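Local coordinates for protein orotidine 5'-phosphate decarboxylase (Streptomyces avermitilis, PDB 3V75) that probably catalyses the decarboxylation of orotidine 5'-phosphate to UMP, the last step of de novo UMP biosynthesis, at residues V97-R108 with D138-L146; M127-K137 with S156-S167. All blocks are in the same frame, centred on the assembly; numbering follows the deposited sequence. Where two conformers were deposited one is given.

Interaction 1. Residues V97-R108 with D138-L146; sequences VAVLEKTVAEAR and DSPLFSDAL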
loop_
_atom_site.group_PDB
_atom_site.type_symbol
_atom_site.label_atom_id
_atom_site.label_comp_id
_atom_site.label_asym_id
_atom_site.label_seq_id
_atom_site.Cartn_x
_atom_site.Cartn_y
_atom_site.Cartn_z
ATOM N N VAL A 97 -0.557 -7.490 13.211
ATOM C CA VAL A 97 0.760 -6.914 12.943
ATOM C C VAL A 97 1.813 -7.383 13.963
ATOM O O VAL A 97 2.983 -7.593 13.609
ATOM C CB VAL A 97 0.679 -5.357 12.807
ATOM C CG1 VAL A 97 2.087 -4.746 12.554
ATOM C CG2 VAL A 97 -0.301 -4.969 11.667
ATOM N N ALA A 98 1.396 -7.574 15.215
ATOM C CA ALA A 98 2.302 -8.088 16.237
ATOM C C ALA A 98 2.771 -9.515 15.882
ATOM O O ALA A 98 3.962 -9.847 16.024
ATOM C CB ALA A 98 1.619 -8.055 17.627
ATOM N N VAL A 99 1.854 -10.351 15.389
ATOM C CA VAL A 99 2.272 -11.697 14.909
ATOM C C VAL A 99 3.252 -11.553 13.744
ATOM O O VAL A 99 4.236 -12.280 13.662
ATOM C CB VAL A 99 1.051 -12.528 14.471
ATOM C CG1 VAL A 99 1.520 -13.831 13.807
ATOM C CG2 VAL A 99 0.164 -12.827 15.691
ATOM N N LEU A 100 2.977 -10.601 12.842
ATOM C CA LEU A 100 3.869 -10.368 11.713
ATOM C C LEU A 100 5.274 -9.970 12.169
ATOM O O LEU A 100 6.273 -10.471 11.640
ATOM C CB LEU A 100 3.299 -9.301 10.773
ATOM C CG LEU A 100 4.104 -8.950 9.525
ATOM C CD1 LEU A 100 4.356 -10.172 8.643
ATOM C CD2 LEU A 100 3.312 -7.878 8.771
ATOM N N GLU A 101 5.347 -9.094 13.174
ATOM C CA GLU A 101 6.647 -8.695 13.719
ATOM C C GLU A 101 7.442 -9.901 14.181
ATOM O O GLU A 101 8.638 -10.038 13.868
ATOM C CB GLU A 101 6.448 -7.727 14.900
ATOM C CG GLU A 101 5.979 -6.348 14.445
ATOM C CD GLU A 101 5.500 -5.470 15.588
ATOM O OE1 GLU A 101 5.036 -5.981 16.635
ATOM O OE2 GLU A 101 5.588 -4.221 15.413
ATOM N N LYS A 102 6.788 -10.764 14.954
ATOM C CA LYS A 102 7.491 -11.927 15.532
ATOM C C LYS A 102 7.922 -12.897 14.446
ATOM O O LYS A 102 9.009 -13.476 14.496
ATOM C CB LYS A 102 6.592 -12.678 16.503
ATOM C CG LYS A 102 6.230 -11.947 17.731
ATOM C CD LYS A 102 5.504 -12.908 18.710
ATOM C CE LYS A 102 4.771 -14.061 17.959
ATOM N NZ LYS A 102 3.242 -13.774 17.825
ATOM N N THR A 103 7.046 -13.083 13.467
ATOM C CA THR A 103 7.285 -14.010 12.372
ATOM C C THR A 103 8.518 -13.589 11.578
ATOM O O THR A 103 9.386 -14.409 11.272
ATOM C CB THR A 103 6.025 -14.064 11.461
ATOM O OG1 THR A 103 4.910 -14.521 12.244
ATOM C CG2 THR A 103 6.215 -15.019 10.274
ATOM N N VAL A 104 8.585 -12.300 11.229
ATOM C CA VAL A 104 9.699 -11.785 10.457
ATOM C C VAL A 104 10.985 -11.907 11.295
ATOM O O VAL A 104 12.028 -12.345 10.786
ATOM C CB VAL A 104 9.452 -10.309 10.060
ATOM C CG1 VAL A 104 10.723 -9.697 9.528
ATOM C CG2 VAL A 104 8.316 -10.209 9.038
ATOM N N ALA A 105 10.915 -11.558 12.587
ATOM C CA ALA A 105 12.098 -11.663 13.434
ATOM C C ALA A 105 12.591 -13.111 13.501
ATOM O O ALA A 105 13.804 -13.373 13.373
ATOM C CB ALA A 105 11.829 -11.115 14.854
ATOM N N GLU A 106 11.672 -14.046 13.716
ATOM C CA GLU A 106 12.075 -15.450 13.859
ATOM C C GLU A 106 12.645 -15.960 12.532
ATOM O O GLU A 106 13.641 -16.686 12.510
ATOM C CB GLU A 106 10.865 -16.300 14.271
ATOM C CG GLU A 106 10.386 -16.059 15.682
ATOM C CD GLU A 106 8.910 -16.474 15.897
ATOM O OE1 GLU A 106 8.256 -17.035 14.957
ATOM O OE2 GLU A 106 8.394 -16.201 17.009
ATOM N N ALA A 107 12.013 -15.587 11.427
ATOM C CA ALA A 107 12.497 -16.014 10.111
ATOM C C ALA A 107 13.925 -15.534 9.878
ATOM O O ALA A 107 14.800 -16.305 9.458
ATOM C CB ALA A 107 11.585 -15.512 8.990
ATOM N N ARG A 108 14.162 -14.244 10.149
ATOM C CA ARG A 108 15.500 -13.714 9.921
ATOM C C ARG A 108 16.505 -14.330 10.892
ATOM O O ARG A 108 17.668 -14.563 10.513
ATOM C CB ARG A 108 15.496 -12.166 9.969
ATOM C CG ARG A 108 14.569 -11.532 8.873
ATOM C CD ARG A 108 14.700 -9.980 8.766
ATOM N NE ARG A 108 15.961 -9.626 8.091
ATOM C CZ ARG A 108 17.074 -9.209 8.709
ATOM N NH1 ARG A 108 17.102 -9.046 10.038
ATOM N NH2 ARG A 108 18.158 -8.971 7.999
ATOM N N ASP A 138 16.319 -0.792 13.124
ATOM C CA ASP A 138 15.689 -0.633 14.429
ATOM C C ASP A 138 14.184 -0.873 14.382
ATOM O O ASP A 138 13.507 -0.849 15.422
ATOM C CB ASP A 138 15.896 0.831 14.926
ATOM C CG ASP A 138 15.116 1.874 14.063
ATOM O OD1 ASP A 138 15.061 1.769 12.796
ATOM O OD2 ASP A 138 14.539 2.835 14.631
ATOM N N SER A 139 13.614 -1.053 13.205
ATOM C CA SER A 139 12.157 -1.173 13.160
ATOM C C SER A 139 11.697 -2.549 13.532
ATOM O O SER A 139 12.374 -3.533 13.198
ATOM C CB SER A 139 11.637 -0.906 11.807
ATOM O OG SER A 139 10.258 -1.245 11.854
ATOM N N PRO A 140 10.527 -2.650 14.242
ATOM C CA PRO A 140 10.075 -3.998 14.600
ATOM C C PRO A 140 9.552 -4.732 13.356
ATOM O O PRO A 140 9.278 -5.896 13.517
ATOM C CB PRO A 140 8.916 -3.742 15.588
ATOM C CG PRO A 140 8.380 -2.384 15.133
ATOM C CD PRO A 140 9.642 -1.612 14.820
ATOM N N LEU A 141 9.428 -4.077 12.187
ATOM C CA LEU A 141 9.108 -4.819 10.933
ATOM C C LEU A 141 10.263 -4.902 9.921
ATOM O O LEU A 141 10.024 -5.154 8.725
ATOM C CB LEU A 141 7.828 -4.298 10.270
ATOM C CG LEU A 141 6.551 -4.461 11.098
ATOM C CD1 LEU A 141 5.496 -3.421 10.693
ATOM C CD2 LEU A 141 5.996 -5.857 10.861
ATOM N N PHE A 142 11.504 -4.687 10.386
ATOM C CA PHE A 142 12.662 -4.665 9.482
ATOM C C PHE A 142 12.703 -5.926 8.630
ATOM O O PHE A 142 12.716 -7.037 9.173
ATOM C CB PHE A 142 13.988 -4.556 10.241
ATOM C CG PHE A 142 15.220 -4.537 9.335
ATOM C CD1 PHE A 142 15.312 -3.657 8.267
ATOM C CD2 PHE A 142 16.290 -5.390 9.573
ATOM C CE1 PHE A 142 16.444 -3.627 7.431
ATOM C CE2 PHE A 142 17.453 -5.332 8.772
ATOM C CZ PHE A 142 17.509 -4.483 7.684
ATOM N N SER A 143 12.762 -5.738 7.320
ATOM C CA SER A 143 12.764 -6.827 6.349
ATOM C C SER A 143 13.922 -6.614 5.372
ATOM O O SER A 143 14.414 -5.494 5.201
ATOM C CB SER A 143 11.423 -6.849 5.594
ATOM O OG SER A 143 10.331 -7.041 6.497
ATOM N N ASP A 144 14.353 -7.681 4.700
ATOM C CA ASP A 144 15.463 -7.561 3.762
ATOM C C ASP A 144 15.062 -6.862 2.474
ATOM O O ASP A 144 15.906 -6.299 1.776
ATOM C CB ASP A 144 16.003 -8.956 3.469
ATOM C CG ASP A 144 16.560 -9.571 4.703
ATOM O OD1 ASP A 144 17.639 -9.097 5.148
ATOM O OD2 ASP A 144 15.908 -10.475 5.303
ATOM N N ALA A 145 13.777 -6.890 2.143
ATOM C CA ALA A 145 13.272 -6.103 1.022
ATOM C C ALA A 145 11.802 -5.799 1.203
ATOM O O ALA A 145 11.132 -6.425 2.033
ATOM C CB ALA A 145 13.517 -6.827 -0.328
ATOM N N LEU A 146 11.292 -4.854 0.409
ATOM C CA LEU A 146 9.904 -4.429 0.508
ATOM C C LEU A 146 9.343 -4.345 -0.887
ATOM O O LEU A 146 9.995 -3.786 -1.780
ATOM C CB LEU A 146 9.856 -3.032 1.153
ATOM C CG LEU A 146 8.489 -2.367 1.244
ATOM C CD1 LEU A 146 7.487 -3.122 2.154
ATOM C CD2 LEU A 146 8.672 -0.858 1.682
HETATM O O HOH W 1 10.127 -8.048 12.741
#

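Interaction 2. Residues M127-K137 with S156-S167; sequences MAAYAEAFLRK and SLRPAVELARES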
loop_
_atom_site.group_PDB
_atom_site.type_symbol
_atom_site.label_atom_id
_atom_site.label_comp_id
_atom_site.label_asym_id
_atom_site.label_seq_id
_atom_site.Cartn_x
_atom_site.Cartn_y
_atom_site.Cartn_z
HETATM N N MSE A 127 6.471 8.363 2.208
HETATM C CA MSE A 127 7.273 7.283 1.658
HETATM C C MSE A 127 8.426 6.960 2.604
HETATM O O MSE A 127 8.738 5.793 2.834
HETATM C CB MSE A 127 7.812 7.662 0.277
HETATM C CG MSE A 127 8.516 6.526 -0.448
HETATM SE SE MSE A 127 7.283 5.146 -1.061
HETATM C CE MSE A 127 7.423 3.922 0.451
ATOM N N ALA A 128 9.056 7.997 3.156
ATOM C CA ALA A 128 10.132 7.787 4.118
ATOM C C ALA A 128 9.642 7.027 5.343
ATOM O O ALA A 128 10.360 6.196 5.901
ATOM C CB ALA A 128 10.729 9.135 4.529
ATOM N N ALA A 129 8.430 7.336 5.802
ATOM C CA ALA A 129 7.878 6.664 6.960
ATOM C C ALA A 129 7.607 5.172 6.680
ATOM O O ALA A 129 7.863 4.334 7.534
ATOM C CB ALA A 129 6.595 7.388 7.437
ATOM N N TYR A 130 7.112 4.827 5.486
ATOM C CA TYR A 130 7.026 3.409 5.141
ATOM C C TYR A 130 8.402 2.747 5.121
ATOM O O TYR A 130 8.578 1.596 5.570
ATOM C CB TYR A 130 6.413 3.248 3.761
ATOM C CG TYR A 130 4.900 3.325 3.712
ATOM C CD1 TYR A 130 4.118 2.569 4.600
ATOM C CD2 TYR A 130 4.255 4.084 2.722
ATOM C CE1 TYR A 130 2.718 2.579 4.523
ATOM C CE2 TYR A 130 2.859 4.115 2.627
ATOM C CZ TYR A 130 2.101 3.355 3.535
ATOM O OH TYR A 130 0.715 3.366 3.448
ATOM N N ALA A 131 9.396 3.468 4.615
ATOM C CA ALA A 131 10.749 2.922 4.621
ATOM C C ALA A 131 11.235 2.744 6.037
ATOM O O ALA A 131 11.920 1.757 6.354
ATOM C CB ALA A 131 11.690 3.826 3.821
ATOM N N GLU A 132 10.913 3.672 6.926
ATOM C CA GLU A 132 11.244 3.617 8.369
ATOM C C GLU A 132 10.637 2.322 8.977
ATOM O O GLU A 132 11.236 1.668 9.831
ATOM C CB GLU A 132 10.714 4.893 9.114
ATOM C CG GLU A 132 10.865 4.935 10.664
ATOM C CD GLU A 132 10.418 6.282 11.340
ATOM O OE1 GLU A 132 10.586 7.348 10.686
ATOM O OE2 GLU A 132 9.994 6.288 12.504
ATOM N N ALA A 133 9.394 2.014 8.571
ATOM C CA ALA A 133 8.694 0.844 9.118
ATOM C C ALA A 133 9.374 -0.472 8.698
ATOM O O ALA A 133 9.458 -1.411 9.496
ATOM C CB ALA A 133 7.244 0.821 8.627
ATOM N N PHE A 134 9.831 -0.547 7.448
ATOM C CA PHE A 134 10.232 -1.847 6.892
ATOM C C PHE A 134 11.719 -1.990 6.545
ATOM O O PHE A 134 12.171 -3.122 6.302
ATOM C CB PHE A 134 9.420 -2.139 5.628
ATOM C CG PHE A 134 7.945 -2.253 5.874
ATOM C CD1 PHE A 134 7.447 -3.299 6.623
ATOM C CD2 PHE A 134 7.056 -1.300 5.388
ATOM C CE1 PHE A 134 6.063 -3.410 6.876
ATOM C CE2 PHE A 134 5.703 -1.392 5.627
ATOM C CZ PHE A 134 5.181 -2.460 6.380
ATOM N N LEU A 135 12.474 -0.893 6.446
ATOM C CA LEU A 135 13.805 -0.948 5.811
ATOM C C LEU A 135 14.912 -0.415 6.671
ATOM O O LEU A 135 16.039 -0.288 6.204
ATOM C CB LEU A 135 13.799 -0.208 4.464
ATOM C CG LEU A 135 12.840 -0.818 3.428
ATOM C CD1 LEU A 135 12.603 0.145 2.269
ATOM C CD2 LEU A 135 13.291 -2.218 2.942
ATOM N N ARG A 136 14.630 -0.088 7.916
ATOM C CA ARG A 136 15.700 0.351 8.788
ATOM C C ARG A 136 15.878 -0.654 9.914
ATOM O O ARG A 136 14.878 -1.142 10.439
ATOM C CB ARG A 136 15.355 1.719 9.347
ATOM C CG ARG A 136 16.577 2.327 9.946
ATOM C CD ARG A 136 16.415 3.810 10.019
ATOM N NE ARG A 136 15.506 4.176 11.087
ATOM C CZ ARG A 136 15.183 5.445 11.303
ATOM N NH1 ARG A 136 15.733 6.373 10.499
ATOM N NH2 ARG A 136 14.364 5.784 12.300
ATOM N N LYS A 137 17.106 -0.930 10.359
ATOM C CA LYS A 137 17.253 -2.070 11.298
ATOM C C LYS A 137 16.616 -2.001 12.659
ATOM O O LYS A 137 16.417 -3.030 13.318
ATOM C CB LYS A 137 18.697 -2.443 11.496
ATOM C CG LYS A 137 19.506 -1.319 12.112
ATOM C CD LYS A 137 20.772 -1.977 12.587
ATOM C CE LYS A 137 21.616 -1.041 13.441
ATOM N NZ LYS A 137 22.791 -1.882 13.832
ATOM N N SER A 156 9.158 8.928 -7.015
ATOM C CA SER A 156 8.512 9.061 -5.707
ATOM C C SER A 156 9.029 8.008 -4.718
ATOM O O SER A 156 8.876 8.155 -3.486
ATOM C CB SER A 156 6.999 8.963 -5.820
ATOM O OG SER A 156 6.612 7.619 -6.120
ATOM N N LEU A 157 9.662 6.946 -5.227
ATOM C CA LEU A 157 10.197 5.880 -4.357
ATOM C C LEU A 157 11.526 6.244 -3.750
ATOM O O LEU A 157 12.070 5.479 -2.952
ATOM C CB LEU A 157 10.427 4.581 -5.182
ATOM C CG LEU A 157 9.191 4.062 -5.921
ATOM C CD1 LEU A 157 9.611 2.897 -6.840
ATOM C CD2 LEU A 157 8.086 3.667 -4.984
ATOM N N ARG A 158 12.083 7.389 -4.148
ATOM C CA ARG A 158 13.452 7.728 -3.765
ATOM C C ARG A 158 13.774 7.581 -2.256
ATOM O O ARG A 158 14.828 7.047 -1.904
ATOM C CB ARG A 158 13.819 9.129 -4.259
ATOM C CG ARG A 158 15.303 9.454 -3.987
ATOM C CD ARG A 158 15.705 10.805 -4.619
ATOM N NE ARG A 158 14.804 11.855 -4.168
ATOM C CZ ARG A 158 15.141 13.143 -4.039
ATOM N NH1 ARG A 158 16.408 13.547 -4.326
ATOM N NH2 ARG A 158 14.226 14.015 -3.582
ATOM N N PRO A 159 12.887 8.047 -1.357
ATOM C CA PRO A 159 13.261 7.867 0.067
ATOM C C PRO A 159 13.448 6.399 0.452
ATOM O O PRO A 159 14.304 6.088 1.312
ATOM C CB PRO A 159 12.066 8.484 0.839
ATOM C CG PRO A 159 11.486 9.504 -0.150
ATOM C CD PRO A 159 11.648 8.836 -1.513
ATOM N N ALA A 160 12.657 5.505 -0.130
ATOM C CA ALA A 160 12.795 4.074 0.159
ATOM C C ALA A 160 14.049 3.495 -0.503
ATOM O O ALA A 160 14.739 2.664 0.105
ATOM C CB ALA A 160 11.556 3.312 -0.324
ATOM N N VAL A 161 14.362 3.907 -1.740
ATOM C CA VAL A 161 15.608 3.481 -2.390
ATOM C C VAL A 161 16.814 3.871 -1.546
ATOM O O VAL A 161 17.705 3.040 -1.289
ATOM C CB VAL A 161 15.761 4.107 -3.819
ATOM C CG1 VAL A 161 17.139 3.780 -4.425
ATOM C CG2 VAL A 161 14.635 3.616 -4.759
ATOM N N GLU A 162 16.863 5.126 -1.099
ATOM C CA GLU A 162 18.034 5.593 -0.362
ATOM C C GLU A 162 18.185 4.858 0.962
ATOM O O GLU A 162 19.288 4.477 1.365
ATOM C CB GLU A 162 17.943 7.105 -0.102
ATOM C CG GLU A 162 18.067 7.951 -1.358
ATOM C CD GLU A 162 17.721 9.451 -1.076
ATOM O OE1 GLU A 162 17.199 9.786 0.035
ATOM O OE2 GLU A 162 17.928 10.305 -1.988
ATOM N N LEU A 163 17.079 4.686 1.679
ATOM C CA LEU A 163 17.183 4.025 2.984
ATOM C C LEU A 163 17.520 2.551 2.816
ATOM O O LEU A 163 18.317 2.002 3.591
ATOM C CB LEU A 163 15.889 4.201 3.781
ATOM C CG LEU A 163 15.976 3.612 5.186
ATOM C CD1 LEU A 163 17.274 4.061 5.950
ATOM C CD2 LEU A 163 14.696 3.928 6.008
ATOM N N ALA A 164 16.938 1.917 1.802
ATOM C CA ALA A 164 17.292 0.528 1.505
ATOM C C ALA A 164 18.798 0.399 1.244
ATOM O O ALA A 164 19.457 -0.506 1.803
ATOM C CB ALA A 164 16.509 0.023 0.332
ATOM N N ARG A 165 19.377 1.279 0.414
ATOM C CA ARG A 165 20.823 1.174 0.162
ATOM C C ARG A 165 21.607 1.278 1.472
ATOM O O ARG A 165 22.596 0.587 1.674
ATOM C CB ARG A 165 21.338 2.300 -0.729
ATOM C CG ARG A 165 20.911 2.279 -2.140
ATOM C CD ARG A 165 21.757 3.346 -2.933
ATOM N NE ARG A 165 21.265 3.408 -4.311
ATOM C CZ ARG A 165 21.640 2.503 -5.208
ATOM N NH1 ARG A 165 22.532 1.562 -4.852
ATOM N NH2 ARG A 165 21.171 2.538 -6.444
ATOM N N GLU A 166 21.202 2.210 2.337
ATOM C CA GLU A 166 21.906 2.423 3.596
ATOM C C GLU A 166 21.857 1.216 4.540
ATOM O O GLU A 166 22.817 0.955 5.251
ATOM C CB GLU A 166 21.358 3.660 4.320
ATOM C CG GLU A 166 21.687 4.951 3.600
ATOM C CD GLU A 166 21.107 6.166 4.277
ATOM O OE1 GLU A 166 20.405 6.034 5.308
ATOM O OE2 GLU A 166 21.424 7.294 3.801
ATOM N N SER A 167 20.746 0.482 4.540
ATOM C CA SER A 167 20.542 -0.669 5.443
ATOM C C SER A 167 21.002 -1.994 4.854
ATOM O O SER A 167 21.003 -2.999 5.549
ATOM C CB SER A 167 19.061 -0.828 5.759
ATOM O OG SER A 167 18.570 0.298 6.452
#

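Interaction 1. Residues V97-R108 with D138-L146
Arg108, near the end of helix 93-109, and Asp144, just ahead of strand 145-148, are joined by a side-on salt bridge in which each carboxylate oxygen accepts one guanidinium N-H. The Arg108 chain leaves CB with CG anti to the carbonyl carbon (chi1 -61°). CG comes within van der Waals range of Asp144 OD2, and CD rests against Phe142 O at 3.6 Å. There the chain bends (chi3 75°) and turns NE onto Asp144 OD2, 2.9 Å away, while NH2 reaches Asp144 OD1, also at 2.9 Å. Both oxygens lie close to the guanidinium plane, but the carboxylate is twisted: OD1 is met on its syn side, OD2 from above its plane. NH1 ends 3.8 Å from Phe142 CD2; Phe142 CE2 and CD2 come over one face of the guanidinium near its rim, the two planes 62° apart. Arg30 also pairs with OD1, and Val114 N bonds OD2, so the buried carboxylate has several donors.

One turn back, Val104 CG1 presses on Phe142 O at 3.3 Å. Farther toward the helix's N terminus, Leu141 CD2 touches both Glu101 CG (3.6 Å) and Leu100 CG, and CD1 meets Val97. The Glu101 carboxylate runs alongside the Pro140 ring, and its OE1 bonds Ser94 of the second subunit. Leu141 also belongs to a type I turn, Ser139 to Phe142; in one of two conformers, Ser139 OG accepts from Leu141 N, an ST turn. The contact thus packs helix 93-109 against the loop that joins helix 124-134 to strand 145-148, an alpha-to-beta connection of the (βα)8 TIM barrel.

Interaction 2. Residues M127-K137 with S156-S167
Two successive outer helices of the TIM barrel, 124-134 and 158-167, pack side by side here, separated in sequence by strand 145-148. The axes of these segments approach to 8.0 Å and cross at -31°, a closeness that small residues allow. Ala131 CB lies 3.8 Å from Ala160 CA, and Ala128 CB meets Pro159 CB at 4.0 Å.

At the N-terminal end, selenomethionine Met127 holds CG anti to its own nitrogen (chi1 -173°), which brings CG to 3.5 Å from Ser156 O and across Pro159, against its CD. Bends farther out carry SE to Leu157 CD2 and CE to Ala160 CB.

Leu163 packs in the C-terminal half of the contact. Its CD2 branch sits 3.5 Å from Ala131 O and touches Ala131 CB, with Arg136 CB on the same methyl; CD1 reaches Arg136 CD, while CG faces Leu135 O. Replacing this leucine with an alanine would probably open a gap beside Ala131 and leave the aliphatic part of Arg136 without its apolar neighbour. Leu135, the first residue to leave helical phi/psi, rests CD1 on Ala160 O and Ala164 CB.

A single hydrogen bond spans the segments: in one of two Ser167 conformers, Ser167 OG donates to Leu135 O at 2.6 Å, in the carbonyl plane, tying the last turn of helix 158-167 to the backbone of segment 127-137. On the barrel side, Leu135 and Ala160 also rest on Leu171 of strand 170-176, so the pair covers the sheet together. Near-parallel neighbouring helices laid over parallel strands are the repeating pattern of the (βα)8 barrel.

Of the elements involved, helix 93-109 comes first from the N terminus, followed by strand 113-120, helix 124-134, strand 145-148 and helix 158-167. Interaction 1 closes the loop from 97-108 to 138-146, spanning strand 113-120 and the helix after it; interaction 2 closes that from 127-137 to 156-167, spanning strand 145-148. Their segments alternate, so the two loops cross. The contacts meet where the chain leaves helix 124-134: Ser143 N lies 2.9 Å from Phe134 O, a probable hydrogen bond. Together they link three consecutive barrel helices, and both also touch the second subunit.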